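PDB 4GQ2: nucleoporin nup120 from Schizosaccharomyces pombe, which forms a structural component of the nuclear pore complex, whose nucleoporins can also serve as docking partners for nuclear transport factors. Local coordinates for residues K6-I12 / N538-R544; F87-L91 / S671-C675; A676-L682 / L771-S775. All blocks are in the same frame, centred on the assembly; numbering follows the deposited sequence.

Contact 1 (K6-I12 / N538-R544); sequences KHAVVPI and NKVAFIR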
loop_
_atom_site.group_PDB
_atom_site.type_symbol
_atom_site.label_atom_id
_atom_site.label_comp_id
_atom_site.label_asym_id
_atom_site.label_seq_id
_atom_site.Cartn_x
_atom_site.Cartn_y
_atom_site.Cartn_z
ATOM N N LYS A 6 20.288 5.813 11.417
ATOM C CA LYS A 6 18.965 5.234 11.248
ATOM C C LYS A 6 19.077 3.915 10.522
ATOM O O LYS A 6 20.114 3.605 9.930
ATOM C CB LYS A 6 18.044 6.190 10.488
ATOM C CG LYS A 6 17.334 7.166 11.401
ATOM C CD LYS A 6 17.100 8.492 10.706
ATOM C CE LYS A 6 16.764 9.586 11.706
ATOM N NZ LYS A 6 15.528 9.277 12.474
ATOM N N HIS A 7 18.013 3.130 10.573
ATOM C CA HIS A 7 18.009 1.876 9.845
ATOM C C HIS A 7 16.783 1.683 9.006
ATOM O O HIS A 7 15.743 2.299 9.246
ATOM C CB HIS A 7 18.289 0.693 10.780
ATOM C CG HIS A 7 17.228 0.453 11.833
ATOM N ND1 HIS A 7 16.345 1.393 12.213
ATOM C CD2 HIS A 7 16.964 -0.672 12.614
ATOM C CE1 HIS A 7 15.537 0.889 13.166
ATOM N NE2 HIS A 7 15.919 -0.373 13.411
ATOM N N ALA A 8 16.927 0.860 7.977
ATOM C CA ALA A 8 15.805 0.407 7.178
ATOM C C ALA A 8 15.510 -1.028 7.586
ATOM O O ALA A 8 16.387 -1.880 7.520
ATOM C CB ALA A 8 16.148 0.482 5.701
ATOM N N VAL A 9 14.276 -1.278 8.008
ATOM C CA VAL A 9 13.867 -2.571 8.540
ATOM C C VAL A 9 13.024 -3.336 7.520
ATOM O O VAL A 9 12.086 -2.784 6.948
ATOM C CB VAL A 9 13.052 -2.395 9.851
ATOM C CG1 VAL A 9 12.572 -3.738 10.378
ATOM C CG2 VAL A 9 13.879 -1.693 10.921
ATOM N N VAL A 10 13.356 -4.603 7.295
ATOM C CA VAL A 10 12.522 -5.479 6.472
ATOM C C VAL A 10 12.201 -6.756 7.253
ATOM O O VAL A 10 13.111 -7.463 7.686
ATOM C CB VAL A 10 13.176 -5.823 5.110
ATOM C CG1 VAL A 10 12.228 -6.638 4.240
ATOM C CG2 VAL A 10 13.574 -4.562 4.374
ATOM N N PRO A 11 10.900 -7.042 7.459
ATOM C CA PRO A 11 10.531 -8.275 8.121
ATOM C C PRO A 11 10.954 -9.456 7.265
ATOM O O PRO A 11 10.930 -9.369 6.038
ATOM C CB PRO A 11 8.997 -8.196 8.183
ATOM C CG PRO A 11 8.687 -6.747 8.111
ATOM C CD PRO A 11 9.723 -6.206 7.168
ATOM N N ILE A 12 11.346 -10.545 7.910
ATOM C CA ILE A 12 11.743 -11.749 7.199
ATOM C C ILE A 12 10.529 -12.668 7.071
ATOM O O ILE A 12 10.359 -13.629 7.829
ATOM C CB ILE A 12 12.921 -12.452 7.892
ATOM C CG1 ILE A 12 14.107 -11.508 7.963
ATOM C CG2 ILE A 12 13.324 -13.705 7.135
ATOM C CD1 ILE A 12 15.198 -11.986 8.886
ATOM N N ASN A 538 13.430 -11.576 13.825
ATOM C CA ASN A 538 12.528 -11.805 12.677
ATOM C C ASN A 538 12.531 -10.686 11.634
ATOM O O ASN A 538 11.571 -10.516 10.881
ATOM C CB ASN A 538 11.096 -12.239 13.101
ATOM C CG ASN A 538 10.199 -11.079 13.531
ATOM O OD1 ASN A 538 8.973 -11.237 13.609
ATOM N ND2 ASN A 538 10.787 -9.923 13.815
ATOM N N LYS A 539 13.635 -9.939 11.606
ATOM C CA LYS A 539 13.815 -8.799 10.712
ATOM C C LYS A 539 15.293 -8.651 10.318
ATOM O O LYS A 539 16.181 -8.980 11.110
ATOM C CB LYS A 539 13.323 -7.514 11.395
ATOM C CG LYS A 539 11.852 -7.535 11.797
ATOM C CD LYS A 539 11.433 -6.256 12.496
ATOM C CE LYS A 539 9.963 -6.275 12.895
ATOM N NZ LYS A 539 9.711 -7.052 14.143
ATOM N N VAL A 540 15.535 -8.190 9.087
ATOM C CA VAL A 540 16.854 -7.745 8.618
ATOM C C VAL A 540 16.809 -6.243 8.462
ATOM O O VAL A 540 15.779 -5.683 8.090
ATOM C CB VAL A 540 17.226 -8.220 7.187
ATOM C CG1 VAL A 540 18.624 -8.822 7.166
ATOM C CG2 VAL A 540 16.207 -9.177 6.608
ATOM N N ALA A 541 17.947 -5.597 8.686
ATOM C CA ALA A 541 18.033 -4.163 8.536
ATOM C C ALA A 541 19.420 -3.756 8.049
ATOM O O ALA A 541 20.339 -4.575 8.016
ATOM C CB ALA A 541 17.701 -3.488 9.855
ATOM N N PHE A 542 19.556 -2.499 7.640
ATOM C CA PHE A 542 20.873 -1.916 7.396
ATOM C C PHE A 542 20.956 -0.494 7.900
ATOM O O PHE A 542 19.940 0.183 8.047
ATOM C CB PHE A 542 21.300 -1.971 5.925
ATOM C CG PHE A 542 20.247 -2.474 4.995
ATOM C CD1 PHE A 542 19.220 -1.644 4.562
ATOM C CD2 PHE A 542 20.294 -3.780 4.535
ATOM C CE1 PHE A 542 18.247 -2.116 3.693
ATOM C CE2 PHE A 542 19.327 -4.257 3.666
ATOM C CZ PHE A 542 18.303 -3.424 3.243
ATOM N N ILE A 543 22.181 -0.059 8.165
ATOM C CA ILE A 543 22.437 1.285 8.667
ATOM C C ILE A 543 22.320 2.283 7.517
ATOM O O ILE A 543 22.608 1.949 6.362
ATOM C CB ILE A 543 23.824 1.368 9.354
ATOM C CG1 ILE A 543 23.890 0.375 10.519
ATOM C CG2 ILE A 543 24.105 2.775 9.870
ATOM C CD1 ILE A 543 25.281 0.140 11.068
ATOM N N ARG A 544 21.865 3.491 7.842
ATOM C CA ARG A 544 21.818 4.604 6.892
ATOM C C ARG A 544 21.889 5.937 7.624
ATOM O O ARG A 544 21.551 6.027 8.810
ATOM C CB ARG A 544 20.563 4.533 6.005
ATOM C CG ARG A 544 19.230 4.515 6.745
ATOM C CD ARG A 544 18.067 4.579 5.760
ATOM N NE ARG A 544 16.830 5.064 6.377
ATOM C CZ ARG A 544 16.569 6.343 6.652
ATOM N NH1 ARG A 544 17.460 7.290 6.378
ATOM N NH2 ARG A 544 15.410 6.676 7.211
#
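Ala8 and Phe542 meet at the apolar middle of this strand pair. The methyl CB of Ala8 lies 3.9 Å from Phe542 CE1, meeting the ring obliquely. Val540, on the same face, meets Ile12 just past the strand end, Val540 CG2 to Ile12 CG1 3.4 Å, the two side chains at about a right angle. Helix 672-703 packs on this face. On the reverse face Val9 turns CG1 anti to its backbone N (chi1 178°). The methyl rests against the Lys539 aliphatic chain, Val9 CG1 to Lys539 CD 3.5 Å. Six cross-strand backbone bonds join the pairs Lys6-Arg544, Ala8-Phe542 and Val10-Val540. The bond from Val10 N to Val540 O is 2.8 Å long. Past the last pair, Ile12 N donates to Asn538 O at 3.0 Å from above the carbonyl plane. At the polar edge Lys6 CB sits 4.1 Å from Arg544 CZ, over the guanidinium face. Both cations have acid partners outside the strands: Lys6 bridges to Glu554 and Arg544 to Glu550. Lys539 NZ reaches Asp514 and Asp518. The N-terminal strand thus pairs antiparallel with a strand more than 500 residues later, consistent with the ring closure of a beta-propeller.

Contact 2 (F87-L91 / S671-C675); sequences FDVSL and SLFLC
Phe673 turns one ring face to Val89, and Val89 CB lies over it toward the rim. Val89 CB is 4.2 Å from the centroid of the Phe673 ring and 21° off its normal, a CH-pi contact. With chi1 at -179°, CG of Phe673 points opposite its amide nitrogen, and the ring extends from the helix start to the loop after strand 83-88. Leu91 comes in at the ring edge, with CD1 3.4 Å from Phe673 CD2. The carbonyl of Val89 is also close, O to Phe673 CD2 3.3 Å, and accepts a hydrogen bond from Tyr533. The ring of Phe673 also stacks with Phe17. Beside it, Leu674 CD1 packs 3.5 Å from Leu91 O, and the two leucine side chains meet at about a right angle. The polar link is made by Ser671, the N-cap of helix 672-703. Its OG donates to Ser90 O at 2.8 Å and accepts from Leu674 N at 2.9 Å. One hydroxyl therefore caps the helix and ties it to the loop. Ser90 is placed by an Asx turn, in which its N donates to Asp88 OD1 at 2.8 Å, nearly straight (165°). Asp88 OD2 is held in turn by Ser99 and Gln72. This joins a propeller blade to the first turn of a long helix of the helical domain. The direct contact has one hydrogen bond and no ion pair across it. Its chemistry implies that apolar packing carries most of the contact, while the capping serine probably sets how the helix start meets the loop.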
loop_
_atom_site.group_PDB
_atom_site.type_symbol
_atom_site.label_atom_id
_atom_site.label_comp_id
_atom_site.label_asym_id
_atom_site.label_seq_id
_atom_site.Cartn_x
_atom_site.Cartn_y
_atom_site.Cartn_z
ATOM N N PHE A 87 17.112 -16.775 3.377
ATOM C CA PHE A 87 16.573 -15.754 2.489
ATOM C C PHE A 87 17.702 -15.051 1.731
ATOM O O PHE A 87 18.707 -14.661 2.324
ATOM C CB PHE A 87 15.806 -14.718 3.305
ATOM C CG PHE A 87 14.449 -15.176 3.774
ATOM C CD1 PHE A 87 14.320 -16.100 4.808
ATOM C CD2 PHE A 87 13.290 -14.648 3.201
ATOM C CE1 PHE A 87 13.059 -16.506 5.252
ATOM C CE2 PHE A 87 12.033 -15.048 3.636
ATOM C CZ PHE A 87 11.915 -15.974 4.671
ATOM N N ASP A 88 17.536 -14.889 0.422
ATOM C CA ASP A 88 18.470 -14.098 -0.376
ATOM C C ASP A 88 18.249 -12.609 -0.087
ATOM O O ASP A 88 17.155 -12.080 -0.290
ATOM C CB ASP A 88 18.296 -14.397 -1.869
ATOM C CG ASP A 88 19.298 -13.650 -2.750
ATOM O OD1 ASP A 88 19.954 -12.710 -2.261
ATOM O OD2 ASP A 88 19.432 -13.998 -3.942
ATOM N N VAL A 89 19.291 -11.937 0.391
ATOM C CA VAL A 89 19.185 -10.525 0.753
ATOM C C VAL A 89 20.143 -9.665 -0.063
ATOM O O VAL A 89 20.502 -8.560 0.358
ATOM C CB VAL A 89 19.406 -10.298 2.267
ATOM C CG1 VAL A 89 18.338 -11.019 3.079
ATOM C CG2 VAL A 89 20.796 -10.763 2.692
ATOM N N SER A 90 20.544 -10.176 -1.231
ATOM C CA SER A 90 21.471 -9.475 -2.128
ATOM C C SER A 90 20.915 -8.124 -2.539
ATOM O O SER A 90 19.749 -8.020 -2.906
ATOM C CB SER A 90 21.736 -10.292 -3.394
ATOM O OG SER A 90 22.004 -11.645 -3.084
ATOM N N LEU A 91 21.764 -7.100 -2.476
ATOM C CA LEU A 91 21.408 -5.734 -2.872
ATOM C C LEU A 91 21.881 -5.405 -4.285
ATOM O O LEU A 91 21.264 -4.590 -4.976
ATOM C CB LEU A 91 21.983 -4.717 -1.876
ATOM C CG LEU A 91 21.071 -4.099 -0.805
ATOM C CD1 LEU A 91 19.920 -5.013 -0.443
ATOM C CD2 LEU A 91 21.857 -3.718 0.444
ATOM N N SER A 671 17.354 -6.600 -7.528
ATOM C CA SER A 671 16.774 -7.725 -6.811
ATOM C C SER A 671 15.432 -7.286 -6.237
ATOM O O SER A 671 15.205 -6.089 -6.014
ATOM C CB SER A 671 17.686 -8.162 -5.672
ATOM O OG SER A 671 17.603 -7.242 -4.595
ATOM N N LEU A 672 14.550 -8.244 -5.978
ATOM C CA LEU A 672 13.293 -7.937 -5.310
ATOM C C LEU A 672 13.546 -7.297 -3.947
ATOM O O LEU A 672 12.914 -6.297 -3.599
ATOM C CB LEU A 672 12.424 -9.185 -5.177
ATOM C CG LEU A 672 11.851 -9.690 -6.507
ATOM C CD1 LEU A 672 11.252 -11.082 -6.323
ATOM C CD2 LEU A 672 10.852 -8.696 -7.122
ATOM N N PHE A 673 14.497 -7.855 -3.201
ATOM C CA PHE A 673 14.837 -7.342 -1.880
ATOM C C PHE A 673 15.263 -5.875 -1.911
ATOM O O PHE A 673 14.934 -5.107 -0.994
ATOM C CB PHE A 673 15.897 -8.214 -1.200
ATOM C CG PHE A 673 16.269 -7.743 0.180
ATOM C CD1 PHE A 673 15.365 -7.840 1.234
ATOM C CD2 PHE A 673 17.512 -7.193 0.421
ATOM C CE1 PHE A 673 15.709 -7.402 2.501
ATOM C CE2 PHE A 673 17.861 -6.747 1.685
ATOM C CZ PHE A 673 16.959 -6.852 2.728
ATOM N N LEU A 674 15.976 -5.483 -2.967
ATOM C CA LEU A 674 16.318 -4.078 -3.160
ATOM C C LEU A 674 15.066 -3.199 -3.293
ATOM O O LEU A 674 14.940 -2.180 -2.609
ATOM C CB LEU A 674 17.224 -3.874 -4.368
ATOM C CG LEU A 674 17.613 -2.394 -4.381
ATOM C CD1 LEU A 674 19.033 -2.161 -3.885
ATOM C CD2 LEU A 674 17.382 -1.777 -5.744
ATOM N N CYS A 675 14.156 -3.602 -4.172
ATOM C CA CYS A 675 12.900 -2.888 -4.376
ATOM C C CYS A 675 12.122 -2.740 -3.073
ATOM O O CYS A 675 11.631 -1.651 -2.765
ATOM C CB CYS A 675 12.037 -3.591 -5.428
ATOM S SG CYS A 675 12.830 -3.687 -7.043
#

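Contact 3 (A676-L682 / L771-S775); sequences ASVARVL and LQFFS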
loop_
_atom_site.group_PDB
_atom_site.type_symbol
_atom_site.label_atom_id
_atom_site.label_comp_id
_atom_site.label_asym_id
_atom_site.label_seq_id
_atom_site.Cartn_x
_atom_site.Cartn_y
_atom_site.Cartn_z
ATOM N N ALA A 676 12.035 -3.825 -2.305
ATOM C CA ALA A 676 11.358 -3.798 -1.005
ATOM C C ALA A 676 12.029 -2.823 -0.040
ATOM O O ALA A 676 11.355 -2.078 0.668
ATOM C CB ALA A 676 11.310 -5.189 -0.406
ATOM N N SER A 677 13.358 -2.821 -0.030
ATOM C CA SER A 677 14.124 -1.971 0.878
ATOM C C SER A 677 13.933 -0.498 0.546
ATOM O O SER A 677 13.650 0.318 1.431
ATOM C CB SER A 677 15.608 -2.338 0.815
ATOM O OG SER A 677 15.800 -3.673 1.267
ATOM N N VAL A 678 14.074 -0.171 -0.738
ATOM C CA VAL A 678 13.895 1.191 -1.225
ATOM C C VAL A 678 12.490 1.708 -0.917
ATOM O O VAL A 678 12.339 2.826 -0.394
ATOM C CB VAL A 678 14.202 1.293 -2.735
ATOM C CG1 VAL A 678 13.758 2.639 -3.288
ATOM C CG2 VAL A 678 15.693 1.073 -2.984
ATOM N N ALA A 679 11.477 0.887 -1.213
ATOM C CA ALA A 679 10.077 1.239 -0.942
ATOM C C ALA A 679 9.822 1.597 0.518
ATOM O O ALA A 679 9.097 2.544 0.803
ATOM C CB ALA A 679 9.137 0.126 -1.387
ATOM N N ARG A 680 10.430 0.858 1.441
ATOM C CA ARG A 680 10.243 1.126 2.867
ATOM C C ARG A 680 10.884 2.445 3.277
ATOM O O ARG A 680 10.269 3.242 3.992
ATOM C CB ARG A 680 10.741 -0.052 3.719
ATOM C CG ARG A 680 9.812 -1.260 3.614
ATOM C CD ARG A 680 10.323 -2.516 4.313
ATOM N NE ARG A 680 9.338 -3.589 4.189
ATOM C CZ ARG A 680 8.359 -3.833 5.060
ATOM N NH1 ARG A 680 8.242 -3.114 6.171
ATOM N NH2 ARG A 680 7.506 -4.826 4.825
ATOM N N VAL A 681 12.103 2.691 2.798
ATOM C CA VAL A 681 12.778 3.960 3.076
ATOM C C VAL A 681 12.021 5.140 2.442
ATOM O O VAL A 681 11.807 6.157 3.108
ATOM C CB VAL A 681 14.257 3.945 2.623
ATOM C CG1 VAL A 681 14.868 5.334 2.715
ATOM C CG2 VAL A 681 15.056 2.957 3.455
ATOM N N LEU A 682 11.608 4.995 1.176
ATOM C CA LEU A 682 10.796 6.024 0.508
ATOM C C LEU A 682 9.521 6.358 1.289
ATOM O O LEU A 682 9.239 7.530 1.549
ATOM C CB LEU A 682 10.442 5.624 -0.932
ATOM C CG LEU A 682 11.603 5.707 -1.929
ATOM C CD1 LEU A 682 11.176 5.219 -3.303
ATOM C CD2 LEU A 682 12.186 7.118 -1.997
ATOM N N LEU A 771 4.621 0.991 -4.997
ATOM C CA LEU A 771 5.805 1.770 -4.619
ATOM C C LEU A 771 7.105 0.998 -4.868
ATOM O O LEU A 771 8.133 1.596 -5.150
ATOM C CB LEU A 771 5.717 2.259 -3.171
ATOM C CG LEU A 771 6.788 3.252 -2.711
ATOM C CD1 LEU A 771 6.779 4.517 -3.558
ATOM C CD2 LEU A 771 6.622 3.589 -1.228
ATOM N N GLN A 772 7.047 -0.328 -4.772
ATOM C CA GLN A 772 8.189 -1.175 -5.128
ATOM C C GLN A 772 8.409 -1.148 -6.643
ATOM O O GLN A 772 9.545 -1.138 -7.113
ATOM C CB GLN A 772 7.993 -2.621 -4.626
ATOM C CG GLN A 772 7.931 -2.754 -3.107
ATOM C CD GLN A 772 7.421 -4.101 -2.619
ATOM O OE1 GLN A 772 6.863 -4.893 -3.381
ATOM N NE2 GLN A 772 7.615 -4.368 -1.331
ATOM N N PHE A 773 7.315 -1.132 -7.400
ATOM C CA PHE A 773 7.347 -0.991 -8.860
ATOM C C PHE A 773 8.007 0.345 -9.244
ATOM O O PHE A 773 8.919 0.379 -10.074
ATOM C CB PHE A 773 5.912 -1.072 -9.379
ATOM C CG PHE A 773 5.779 -1.082 -10.876
ATOM C CD1 PHE A 773 5.768 0.103 -11.595
ATOM C CD2 PHE A 773 5.578 -2.279 -11.559
ATOM C CE1 PHE A 773 5.601 0.099 -12.972
ATOM C CE2 PHE A 773 5.413 -2.291 -12.937
ATOM C CZ PHE A 773 5.419 -1.099 -13.647
ATOM N N PHE A 774 7.554 1.440 -8.632
ATOM C CA PHE A 774 8.203 2.744 -8.803
ATOM C C PHE A 774 9.694 2.667 -8.470
ATOM O O PHE A 774 10.531 3.219 -9.188
ATOM C CB PHE A 774 7.536 3.784 -7.901
ATOM C CG PHE A 774 8.201 5.137 -7.924
ATOM C CD1 PHE A 774 8.040 5.995 -9.015
ATOM C CD2 PHE A 774 8.972 5.561 -6.853
ATOM C CE1 PHE A 774 8.624 7.248 -9.024
ATOM C CE2 PHE A 774 9.573 6.817 -6.861
ATOM C CZ PHE A 774 9.400 7.662 -7.951
ATOM N N SER A 775 10.014 1.981 -7.374
ATOM C CA SER A 775 11.390 1.856 -6.921
ATOM C C SER A 775 12.240 1.196 -7.993
ATOM O O SER A 775 13.352 1.635 -8.274
ATOM C CB SER A 775 11.448 1.065 -5.613
ATOM O OG SER A 775 10.835 1.796 -4.563
HETATM O O HOH W 1 8.738 -2.880 0.713
#
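Two helices, 672-703 and 770-777, cross steeply where Ala679 meets Gln772 and Ser775. The axes of the short segments pass 8.2 Å apart at 111°. The small side chains of Ala679 and Ser775 at the crossing are consistent with this close approach. Ala679 CB lies 3.6 Å from Gln772 CG, and Leu771 CD2 lies 3.4 Å from Ala679 O. Ser775 presses its side chain alongside Val678, with Ser775 OG 3.3 Å from Val678 CG1. That hydroxyl is turned back to its own helix and donates to Leu771 O at 2.8 Å. The same oxygen accepts from Ser775 N, and the two donors arrive from opposite faces of the carbonyl plane. Ser775 OG thus has a hydrogen-bond partner in its own helix at this buried crossing. The crossing lies inside the helical part of the protein: helix 790-803 packs on Val678 and Leu682, and helix 812-822 on Phe774. Leu682 reaches the edge of the Phe774 ring, Leu682 CD1 to Phe774 CD2 4.2 Å, and the side chains stand at about a right angle. At the other end Gln772 stretches along Ala676, its chain extended beyond CG. A water links the helices there, donating to Ala676 O at 2.7 Å and accepting from Gln772 NE2 at 2.8 Å. The amide oxygen OE1 takes a hydrogen bond from Asn768 N.

Helix 672-703 connects the three contacts. Contact 2 uses its first turn, contact 3 the next turns, and contact 1 lies against one of its sides. The centres of the contacts lie about 12 to 13 Å from one another. Phe542 of contact 1 packs against both of the others: Phe542 CE2 is 3.5 Å from Phe673 CE2, and Phe542 CZ is 3.2 Å from Ser677 OG. Ala8 CB meets Val681 CG2 at 3.5 Å. Ile12 CG2 also touches Phe87 CE1 at 3.4 Å, which joins contacts 1 and 2 on the propeller side. Contact 3 adds helix 770-777, on the side of helices 790-803 and 812-822. Together the contacts run from the propeller's strand pairing into the helical domain.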